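Local structure of putative oxidoreductase yhhX (Escherichia coli K-12, 3F4L) at residues F172-S185 with E321-F333. The protein is a putative oxidoreductase of the Gfo/Idh/MocA family that may act as an NADP+-dependent scyllo-inositol dehydrogenase. Sequence-based numbering, arbitrary orientation.
Sequences FYGLGVHTMDQIIS and EVLTNLEILERGF
Leu-329 drops its side chain among Phe-172, Tyr-173, Val-177 and Met-180, one of three knobs-into-holes insertions that join two helices of the C-terminal alpha/beta domain in this Gfo/Idh/MocA enzyme. The helical segments 172-185 and 321-331 cross well away from antiparallel, their N-to-C directions 134° apart, and illustrate how a branched side chain can serve two aromatic rings at once. CD2 of Leu-329 stands over the centre of the Phe-172 ring, 3.6 Å from its centroid, while its CB lies over one face of the Tyr-173 ring, displaced toward the rim. Phe-172 takes up its place beneath the methyl because CG swings anti to the backbone N (chi1 -168°); strands 192-198 and 209-216 of the mixed sheet also pack against this ring. Beyond Leu-329, Phe-333 meets Tyr-173 rim to rim, the planes inclined at 28°, with CE1 of Tyr-173 3.5 Å from CE2 of Phe-333. The phenol OH passes on to lie against CA and CG of Glu-330.

Further along, the selenomethionine Met-180 bends at its last torsion, turning CE back onto Leu-329, while SE meets Ile-328 CG2 at 3.3 Å. Packing is tight here: CE is 3.3 Å from Leu-329 CD2. Asn-325 forms the second knob, surrounded by Val-177, Met-180, Asp-181 and Ile-184, and Ile-184 the third, between Glu-321, Thr-324, Asn-325 and Ile-328. The branches of Ile-184 divide the work, CD1 reaching Thr-324 CG2 and Asn-325 CA. The acidic groups of Asp-181 and Glu-321 share Arg-126 through salt bridges, which probably eases their mutual repulsion, and Glu-321 OE1 also accepts a hydrogen bond from Lys-318 N. At this end of the interface, Ile-184 CG2 rests 3.6 Å from CB of Glu-321.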
ATOM      1  N   PHE A 172     -14.481   0.370  -8.373  1.00 12.41           N
ATOM      2  CA  PHE A 172     -13.931   1.716  -8.252  1.00 14.04           C
ATOM      3  C   PHE A 172     -15.045   2.760  -8.178  1.00 15.60           C
ATOM      4  O   PHE A 172     -15.056   3.603  -7.280  1.00 14.65           O
ATOM      5  CB  PHE A 172     -12.983   2.014  -9.417  1.00 15.36           C
ATOM      6  CG  PHE A 172     -12.154   3.258  -9.219  1.00 18.29           C
ATOM      7  CD1 PHE A 172     -11.673   3.591  -7.958  1.00 18.88           C
ATOM      8  CD2 PHE A 172     -11.828   4.075 -10.294  1.00 18.89           C
ATOM      9  CE1 PHE A 172     -10.876   4.720  -7.771  1.00 20.34           C
ATOM     10  CE2 PHE A 172     -11.031   5.205 -10.117  1.00 19.24           C
ATOM     11  CZ  PHE A 172     -10.555   5.526  -8.859  1.00 18.10           C
ATOM     12  N   TYR A 173     -15.999   2.696  -9.103  1.00 18.35           N
ATOM     13  CA  TYR A 173     -17.120   3.631  -9.067  1.00 20.85           C
ATOM     14  C   TYR A 173     -18.009   3.279  -7.878  1.00 21.82           C
ATOM     15  O   TYR A 173     -18.468   4.155  -7.146  1.00 24.33           O
ATOM     16  CB  TYR A 173     -17.955   3.547 -10.351  1.00 21.98           C
ATOM     17  CG  TYR A 173     -17.581   4.552 -11.426  1.00 23.22           C
ATOM     18  CD1 TYR A 173     -16.448   4.374 -12.231  1.00 24.12           C
ATOM     19  CD2 TYR A 173     -18.355   5.691 -11.625  1.00 25.24           C
ATOM     20  CE1 TYR A 173     -16.105   5.321 -13.209  1.00 25.76           C
ATOM     21  CE2 TYR A 173     -18.026   6.638 -12.587  1.00 24.96           C
ATOM     22  CZ  TYR A 173     -16.906   6.453 -13.372  1.00 25.55           C
ATOM     23  OH  TYR A 173     -16.592   7.417 -14.295  1.00 26.42           O
ATOM     24  N   GLY A 174     -18.229   1.983  -7.687  1.00 22.61           N
ATOM     25  CA  GLY A 174     -19.091   1.509  -6.614  1.00 22.84           C
ATOM     26  C   GLY A 174     -18.675   1.818  -5.187  1.00 23.51           C
ATOM     27  O   GLY A 174     -19.468   2.351  -4.410  1.00 25.31           O
ATOM     28  N   LEU A 175     -17.439   1.495  -4.833  1.00 22.00           N
ATOM     29  CA  LEU A 175     -16.956   1.734  -3.475  1.00 19.88           C
ATOM     30  C   LEU A 175     -15.976   2.888  -3.364  1.00 18.60           C
ATOM     31  O   LEU A 175     -15.906   3.568  -2.330  1.00 14.97           O
ATOM     32  CB  LEU A 175     -16.298   0.470  -2.917  1.00 22.37           C
ATOM     33  CG  LEU A 175     -17.261  -0.581  -2.370  1.00 25.13           C
ATOM     34  CD1 LEU A 175     -18.057   0.019  -1.220  1.00 25.21           C
ATOM     35  CD2 LEU A 175     -18.192  -1.050  -3.468  1.00 26.78           C
ATOM     36  N   GLY A 176     -15.206   3.095  -4.421  1.00 15.54           N
ATOM     37  CA  GLY A 176     -14.232   4.168  -4.417  1.00 18.06           C
ATOM     38  C   GLY A 176     -14.874   5.522  -4.209  1.00 17.26           C
ATOM     39  O   GLY A 176     -14.272   6.417  -3.607  1.00 21.17           O
ATOM     40  N   VAL A 177     -16.100   5.683  -4.699  1.00 17.94           N
ATOM     41  CA  VAL A 177     -16.792   6.959  -4.554  1.00 18.28           C
ATOM     42  C   VAL A 177     -16.850   7.376  -3.082  1.00 20.16           C
ATOM     43  O   VAL A 177     -16.699   8.556  -2.761  1.00 21.31           O
ATOM     44  CB  VAL A 177     -18.235   6.908  -5.166  1.00 18.44           C
ATOM     45  CG1 VAL A 177     -19.158   6.012  -4.330  1.00 17.44           C
ATOM     46  CG2 VAL A 177     -18.809   8.323  -5.261  1.00 16.79           C
ATOM     47  N   HIS A 178     -17.037   6.401  -2.190  1.00 18.17           N
ATOM     48  CA  HIS A 178     -17.112   6.666  -0.750  1.00 18.15           C
ATOM     49  C   HIS A 178     -15.755   6.832  -0.070  1.00 17.56           C
ATOM     50  O   HIS A 178     -15.545   7.760   0.702  1.00 16.17           O
ATOM     51  CB  HIS A 178     -17.842   5.532  -0.047  1.00 18.71           C
ATOM     52  CG  HIS A 178     -19.306   5.500  -0.324  1.00 21.04           C
ATOM     53  ND1 HIS A 178     -19.961   4.354  -0.719  1.00 21.41           N
ATOM     54  CD2 HIS A 178     -20.255   6.459  -0.217  1.00 21.39           C
ATOM     55  CE1 HIS A 178     -21.253   4.608  -0.840  1.00 22.14           C
ATOM     56  NE2 HIS A 178     -21.457   5.878  -0.541  1.00 22.89           N
ATOM     57  N   THR A 179     -14.844   5.909  -0.332  1.00 16.43           N
ATOM     58  CA  THR A 179     -13.542   5.989   0.286  1.00 16.21           C
ATOM     59  C   THR A 179     -12.745   7.194  -0.201  1.00 16.32           C
ATOM     60  O   THR A 179     -12.065   7.836   0.593  1.00 14.14           O
ATOM     61  CB  THR A 179     -12.775   4.669   0.090  1.00 17.49           C
ATOM     62  OG1 THR A 179     -12.746   4.318  -1.297  1.00 16.39           O
ATOM     63  CG2 THR A 179     -13.467   3.557   0.870  1.00 15.92           C
HETATM   64  N   MSE A 180     -12.847   7.531  -1.485  1.00 16.90           N
HETATM   65  CA  MSE A 180     -12.120   8.699  -1.987  1.00 19.21           C
HETATM   66  C   MSE A 180     -12.745   9.983  -1.453  1.00 17.12           C
HETATM   67  O   MSE A 180     -12.047  10.961  -1.209  1.00 17.53           O
HETATM   68  CB  MSE A 180     -12.093   8.734  -3.523  1.00 18.79           C
HETATM   69  CG  MSE A 180     -11.191   7.682  -4.163  1.00 25.49           C
HETATM   70 SE   MSE A 180     -10.540   8.290  -5.900  0.96 35.36          SE
HETATM   71  CE  MSE A 180     -12.241   8.392  -6.812  1.00 31.99           C
ATOM     72  N   ASP A 181     -14.065   9.981  -1.283  1.00 16.68           N
ATOM     73  CA  ASP A 181     -14.759  11.149  -0.742  1.00 16.93           C
ATOM     74  C   ASP A 181     -14.230  11.478   0.659  1.00 15.42           C
ATOM     75  O   ASP A 181     -14.059  12.646   1.008  1.00 13.61           O
ATOM     76  CB  ASP A 181     -16.263  10.897  -0.653  1.00 16.68           C
ATOM     77  CG  ASP A 181     -16.990  12.006   0.076  1.00 20.89           C
ATOM     78  OD1 ASP A 181     -17.184  13.095  -0.519  1.00 25.41           O
ATOM     79  OD2 ASP A 181     -17.352  11.796   1.253  1.00 23.83           O
ATOM     80  N   GLN A 182     -13.969  10.447   1.460  1.00 14.25           N
ATOM     81  CA  GLN A 182     -13.445  10.670   2.809  1.00 14.00           C
ATOM     82  C   GLN A 182     -12.086  11.369   2.731  1.00 15.08           C
ATOM     83  O   GLN A 182     -11.820  12.309   3.477  1.00 13.87           O
ATOM     84  CB  GLN A 182     -13.280   9.339   3.547  1.00 14.21           C
ATOM     85  CG  GLN A 182     -14.584   8.623   3.840  1.00 11.18           C
ATOM     86  CD  GLN A 182     -14.377   7.295   4.550  1.00 14.79           C
ATOM     87  OE1 GLN A 182     -13.482   6.534   4.201  1.00 13.30           O
ATOM     88  NE2 GLN A 182     -15.230   7.002   5.539  1.00 12.06           N
ATOM     89  N   ILE A 183     -11.223  10.903   1.828  1.00 14.91           N
ATOM     90  CA  ILE A 183      -9.896  11.503   1.691  1.00 15.27           C
ATOM     91  C   ILE A 183     -10.028  12.943   1.207  1.00 16.30           C
ATOM     92  O   ILE A 183      -9.363  13.853   1.710  1.00 14.53           O
ATOM     93  CB  ILE A 183      -9.001  10.697   0.695  1.00 14.96           C
ATOM     94  CG1 ILE A 183      -8.747   9.292   1.238  1.00 16.58           C
ATOM     95  CG2 ILE A 183      -7.681  11.419   0.472  1.00 15.24           C
ATOM     96  CD1 ILE A 183      -8.235   9.270   2.692  1.00 16.73           C
ATOM     97  N   ILE A 184     -10.901  13.151   0.233  1.00 17.27           N
ATOM     98  CA  ILE A 184     -11.115  14.486  -0.304  1.00 17.66           C
ATOM     99  C   ILE A 184     -11.654  15.444   0.771  1.00 16.67           C
ATOM    100  O   ILE A 184     -11.246  16.603   0.829  1.00 15.93           O
ATOM    101  CB  ILE A 184     -12.069  14.417  -1.534  1.00 16.88           C
ATOM    102  CG1 ILE A 184     -11.323  13.773  -2.709  1.00 16.14           C
ATOM    103  CG2 ILE A 184     -12.580  15.791  -1.894  1.00 16.55           C
ATOM    104  CD1 ILE A 184     -12.208  13.308  -3.836  1.00 18.08           C
ATOM    105  N   SER A 185     -12.549  14.964   1.634  1.00 15.56           N
ATOM    106  CA  SER A 185     -13.095  15.824   2.680  1.00 16.88           C
ATOM    107  C   SER A 185     -12.000  16.259   3.664  1.00 16.87           C
ATOM    108  O   SER A 185     -12.136  17.282   4.323  1.00 17.02           O
ATOM    109  CB  SER A 185     -14.205  15.104   3.453  1.00 14.85           C
ATOM    110  OG  SER A 185     -13.651  14.181   4.385  1.00 16.31           O
ATOM    111  N   GLU A 321     -15.558  19.267  -3.859  1.00 16.58           N
ATOM    112  CA  GLU A 321     -15.250  17.896  -3.459  1.00 18.03           C
ATOM    113  C   GLU A 321     -16.008  16.916  -4.351  1.00 17.23           C
ATOM    114  O   GLU A 321     -15.497  15.862  -4.723  1.00 18.24           O
ATOM    115  CB  GLU A 321     -15.633  17.676  -1.990  1.00 17.67           C
ATOM    116  CG  GLU A 321     -14.929  18.650  -1.050  1.00 19.76           C
ATOM    117  CD  GLU A 321     -15.343  18.499   0.404  1.00 22.39           C
ATOM    118  OE1 GLU A 321     -16.554  18.496   0.698  1.00 23.51           O
ATOM    119  OE2 GLU A 321     -14.449  18.396   1.264  1.00 26.54           O
ATOM    120  N   VAL A 322     -17.234  17.273  -4.704  1.00 18.03           N
ATOM    121  CA  VAL A 322     -18.041  16.408  -5.549  1.00 18.41           C
ATOM    122  C   VAL A 322     -17.442  16.331  -6.948  1.00 17.23           C
ATOM    123  O   VAL A 322     -17.306  15.252  -7.506  1.00 16.77           O
ATOM    124  CB  VAL A 322     -19.499  16.919  -5.632  1.00 19.49           C
ATOM    125  CG1 VAL A 322     -20.327  16.004  -6.507  1.00 18.90           C
ATOM    126  CG2 VAL A 322     -20.088  16.991  -4.242  1.00 18.77           C
ATOM    127  N   LEU A 323     -17.069  17.481  -7.506  1.00 18.44           N
ATOM    128  CA  LEU A 323     -16.496  17.514  -8.848  1.00 18.45           C
ATOM    129  C   LEU A 323     -15.137  16.806  -8.906  1.00 19.57           C
ATOM    130  O   LEU A 323     -14.811  16.150  -9.898  1.00 18.63           O
ATOM    131  CB  LEU A 323     -16.354  18.964  -9.321  1.00 18.72           C
ATOM    132  CG  LEU A 323     -17.677  19.723  -9.521  1.00 16.32           C
ATOM    133  CD1 LEU A 323     -17.405  21.169  -9.919  1.00 15.37           C
ATOM    134  CD2 LEU A 323     -18.495  19.025 -10.583  1.00 17.38           C
ATOM    135  N   THR A 324     -14.345  16.944  -7.847  1.00 18.16           N
ATOM    136  CA  THR A 324     -13.039  16.299  -7.826  1.00 18.86           C
ATOM    137  C   THR A 324     -13.226  14.775  -7.811  1.00 17.51           C
ATOM    138  O   THR A 324     -12.503  14.045  -8.489  1.00 18.93           O
ATOM    139  CB  THR A 324     -12.208  16.747  -6.600  1.00 17.87           C
ATOM    140  OG1 THR A 324     -11.900  18.145  -6.710  1.00 16.95           O
ATOM    141  CG2 THR A 324     -10.920  15.959  -6.520  1.00 19.48           C
ATOM    142  N   ASN A 325     -14.212  14.301  -7.055  1.00 18.36           N
ATOM    143  CA  ASN A 325     -14.483  12.863  -6.968  1.00 18.80           C
ATOM    144  C   ASN A 325     -14.865  12.294  -8.341  1.00 17.96           C
ATOM    145  O   ASN A 325     -14.272  11.318  -8.812  1.00 17.56           O
ATOM    146  CB  ASN A 325     -15.609  12.616  -5.954  1.00 19.09           C
ATOM    147  CG  ASN A 325     -15.646  11.192  -5.448  1.00 22.97           C
ATOM    148  OD1 ASN A 325     -15.774  10.959  -4.241  1.00 27.39           O
ATOM    149  ND2 ASN A 325     -15.551  10.231  -6.355  1.00 20.04           N
ATOM    150  N   LEU A 326     -15.856  12.905  -8.980  1.00 18.05           N
ATOM    151  CA  LEU A 326     -16.305  12.461 -10.297  1.00 19.14           C
ATOM    152  C   LEU A 326     -15.185  12.484 -11.334  1.00 18.33           C
ATOM    153  O   LEU A 326     -15.068  11.572 -12.155  1.00 15.75           O
ATOM    154  CB  LEU A 326     -17.460  13.340 -10.782  1.00 21.28           C
ATOM    155  CG  LEU A 326     -18.867  13.031 -10.255  1.00 22.37           C
ATOM    156  CD1 LEU A 326     -18.831  12.764  -8.752  1.00 27.18           C
ATOM    157  CD2 LEU A 326     -19.780  14.223 -10.579  1.00 23.13           C
ATOM    158  N   GLU A 327     -14.369  13.532 -11.307  1.00 17.60           N
ATOM    159  CA  GLU A 327     -13.271  13.651 -12.263  1.00 20.13           C
ATOM    160  C   GLU A 327     -12.237  12.544 -12.059  1.00 19.09           C
ATOM    161  O   GLU A 327     -11.780  11.922 -13.022  1.00 18.73           O
ATOM    162  CB  GLU A 327     -12.601  15.019 -12.127  1.00 21.70           C
ATOM    163  CG  GLU A 327     -11.537  15.288 -13.159  1.00 26.84           C
ATOM    164  CD  GLU A 327     -10.894  16.648 -12.984  1.00 30.38           C
ATOM    165  OE1 GLU A 327     -11.629  17.644 -12.824  1.00 31.82           O
ATOM    166  OE2 GLU A 327      -9.648  16.725 -13.017  1.00 36.05           O
ATOM    167  N   ILE A 328     -11.875  12.297 -10.801  1.00 20.01           N
ATOM    168  CA  ILE A 328     -10.902  11.255 -10.488  1.00 18.12           C
ATOM    169  C   ILE A 328     -11.412   9.887 -10.953  1.00 19.42           C
ATOM    170  O   ILE A 328     -10.676   9.117 -11.562  1.00 17.66           O
ATOM    171  CB  ILE A 328     -10.583  11.223  -8.966  1.00 15.92           C
ATOM    172  CG1 ILE A 328      -9.805  12.498  -8.580  1.00 16.69           C
ATOM    173  CG2 ILE A 328      -9.745   9.985  -8.633  1.00 13.49           C
ATOM    174  CD1 ILE A 328      -9.541  12.679  -7.073  1.00 11.52           C
ATOM    175  N   LEU A 329     -12.679   9.589 -10.680  1.00 20.21           N
ATOM    176  CA  LEU A 329     -13.246   8.317 -11.103  1.00 21.52           C
ATOM    177  C   LEU A 329     -13.198   8.167 -12.630  1.00 22.67           C
ATOM    178  O   LEU A 329     -12.760   7.133 -13.148  1.00 22.92           O
ATOM    179  CB  LEU A 329     -14.695   8.196 -10.605  1.00 21.60           C
ATOM    180  CG  LEU A 329     -14.851   7.968  -9.097  1.00 20.26           C
ATOM    181  CD1 LEU A 329     -16.318   8.010  -8.699  1.00 18.55           C
ATOM    182  CD2 LEU A 329     -14.233   6.612  -8.736  1.00 22.82           C
ATOM    183  N   GLU A 330     -13.624   9.203 -13.344  1.00 22.78           N
ATOM    184  CA  GLU A 330     -13.633   9.171 -14.807  1.00 25.11           C
ATOM    185  C   GLU A 330     -12.252   8.973 -15.401  1.00 24.64           C
ATOM    186  O   GLU A 330     -12.056   8.126 -16.267  1.00 23.86           O
ATOM    187  CB  GLU A 330     -14.219  10.467 -15.386  1.00 28.57           C
ATOM    188  CG  GLU A 330     -15.657  10.767 -14.994  1.00 34.36           C
ATOM    189  CD  GLU A 330     -16.261  11.895 -15.823  1.00 38.70           C
ATOM    190  OE1 GLU A 330     -15.606  12.954 -15.964  1.00 38.81           O
ATOM    191  OE2 GLU A 330     -17.395  11.721 -16.330  1.00 40.41           O
ATOM    192  N   ARG A 331     -11.292   9.766 -14.939  1.00 24.80           N
ATOM    193  CA  ARG A 331      -9.938   9.688 -15.460  1.00 24.81           C
ATOM    194  C   ARG A 331      -9.216   8.386 -15.123  1.00 24.70           C
ATOM    195  O   ARG A 331      -8.120   8.134 -15.620  1.00 22.85           O
ATOM    196  CB  ARG A 331      -9.127  10.899 -14.989  1.00 25.80           C
ATOM    197  CG  ARG A 331      -9.704  12.230 -15.495  1.00 27.52           C
ATOM    198  CD  ARG A 331      -8.686  13.360 -15.397  1.00 27.41           C
ATOM    199  NE  ARG A 331      -7.520  13.077 -16.224  1.00 27.04           N
ATOM    200  CZ  ARG A 331      -6.425  13.829 -16.264  1.00 29.88           C
ATOM    201  NH1 ARG A 331      -6.339  14.921 -15.515  1.00 30.32           N
ATOM    202  NH2 ARG A 331      -5.415  13.487 -17.058  1.00 29.18           N
ATOM    203  N   GLY A 332      -9.835   7.552 -14.297  1.00 24.93           N
ATOM    204  CA  GLY A 332      -9.217   6.286 -13.961  1.00 24.93           C
ATOM    205  C   GLY A 332      -9.311   5.358 -15.161  1.00 24.80           C
ATOM    206  O   GLY A 332      -8.544   4.406 -15.290  1.00 22.11           O
ATOM    207  N   PHE A 333     -10.257   5.647 -16.049  1.00 25.19           N
ATOM    208  CA  PHE A 333     -10.462   4.838 -17.245  1.00 26.80           C
ATOM    209  C   PHE A 333     -10.045   5.607 -18.503  1.00 28.97           C
ATOM    210  O   PHE A 333     -10.399   5.243 -19.624  1.00 27.59           O
ATOM    211  CB  PHE A 333     -11.933   4.403 -17.314  1.00 24.84           C
ATOM    212  CG  PHE A 333     -12.351   3.543 -16.155  1.00 23.23           C
ATOM    213  CD1 PHE A 333     -11.995   2.199 -16.104  1.00 21.42           C
ATOM    214  CD2 PHE A 333     -13.028   4.094 -15.074  1.00 21.97           C
ATOM    215  CE1 PHE A 333     -12.303   1.422 -14.991  1.00 20.50           C
ATOM    216  CE2 PHE A 333     -13.336   3.321 -13.957  1.00 20.34           C
ATOM    217  CZ  PHE A 333     -12.972   1.983 -13.918  1.00 22.20           C
TER
HETATM  218  O   HOH W   1     -16.561  13.686  -2.842  1.00 31.59           O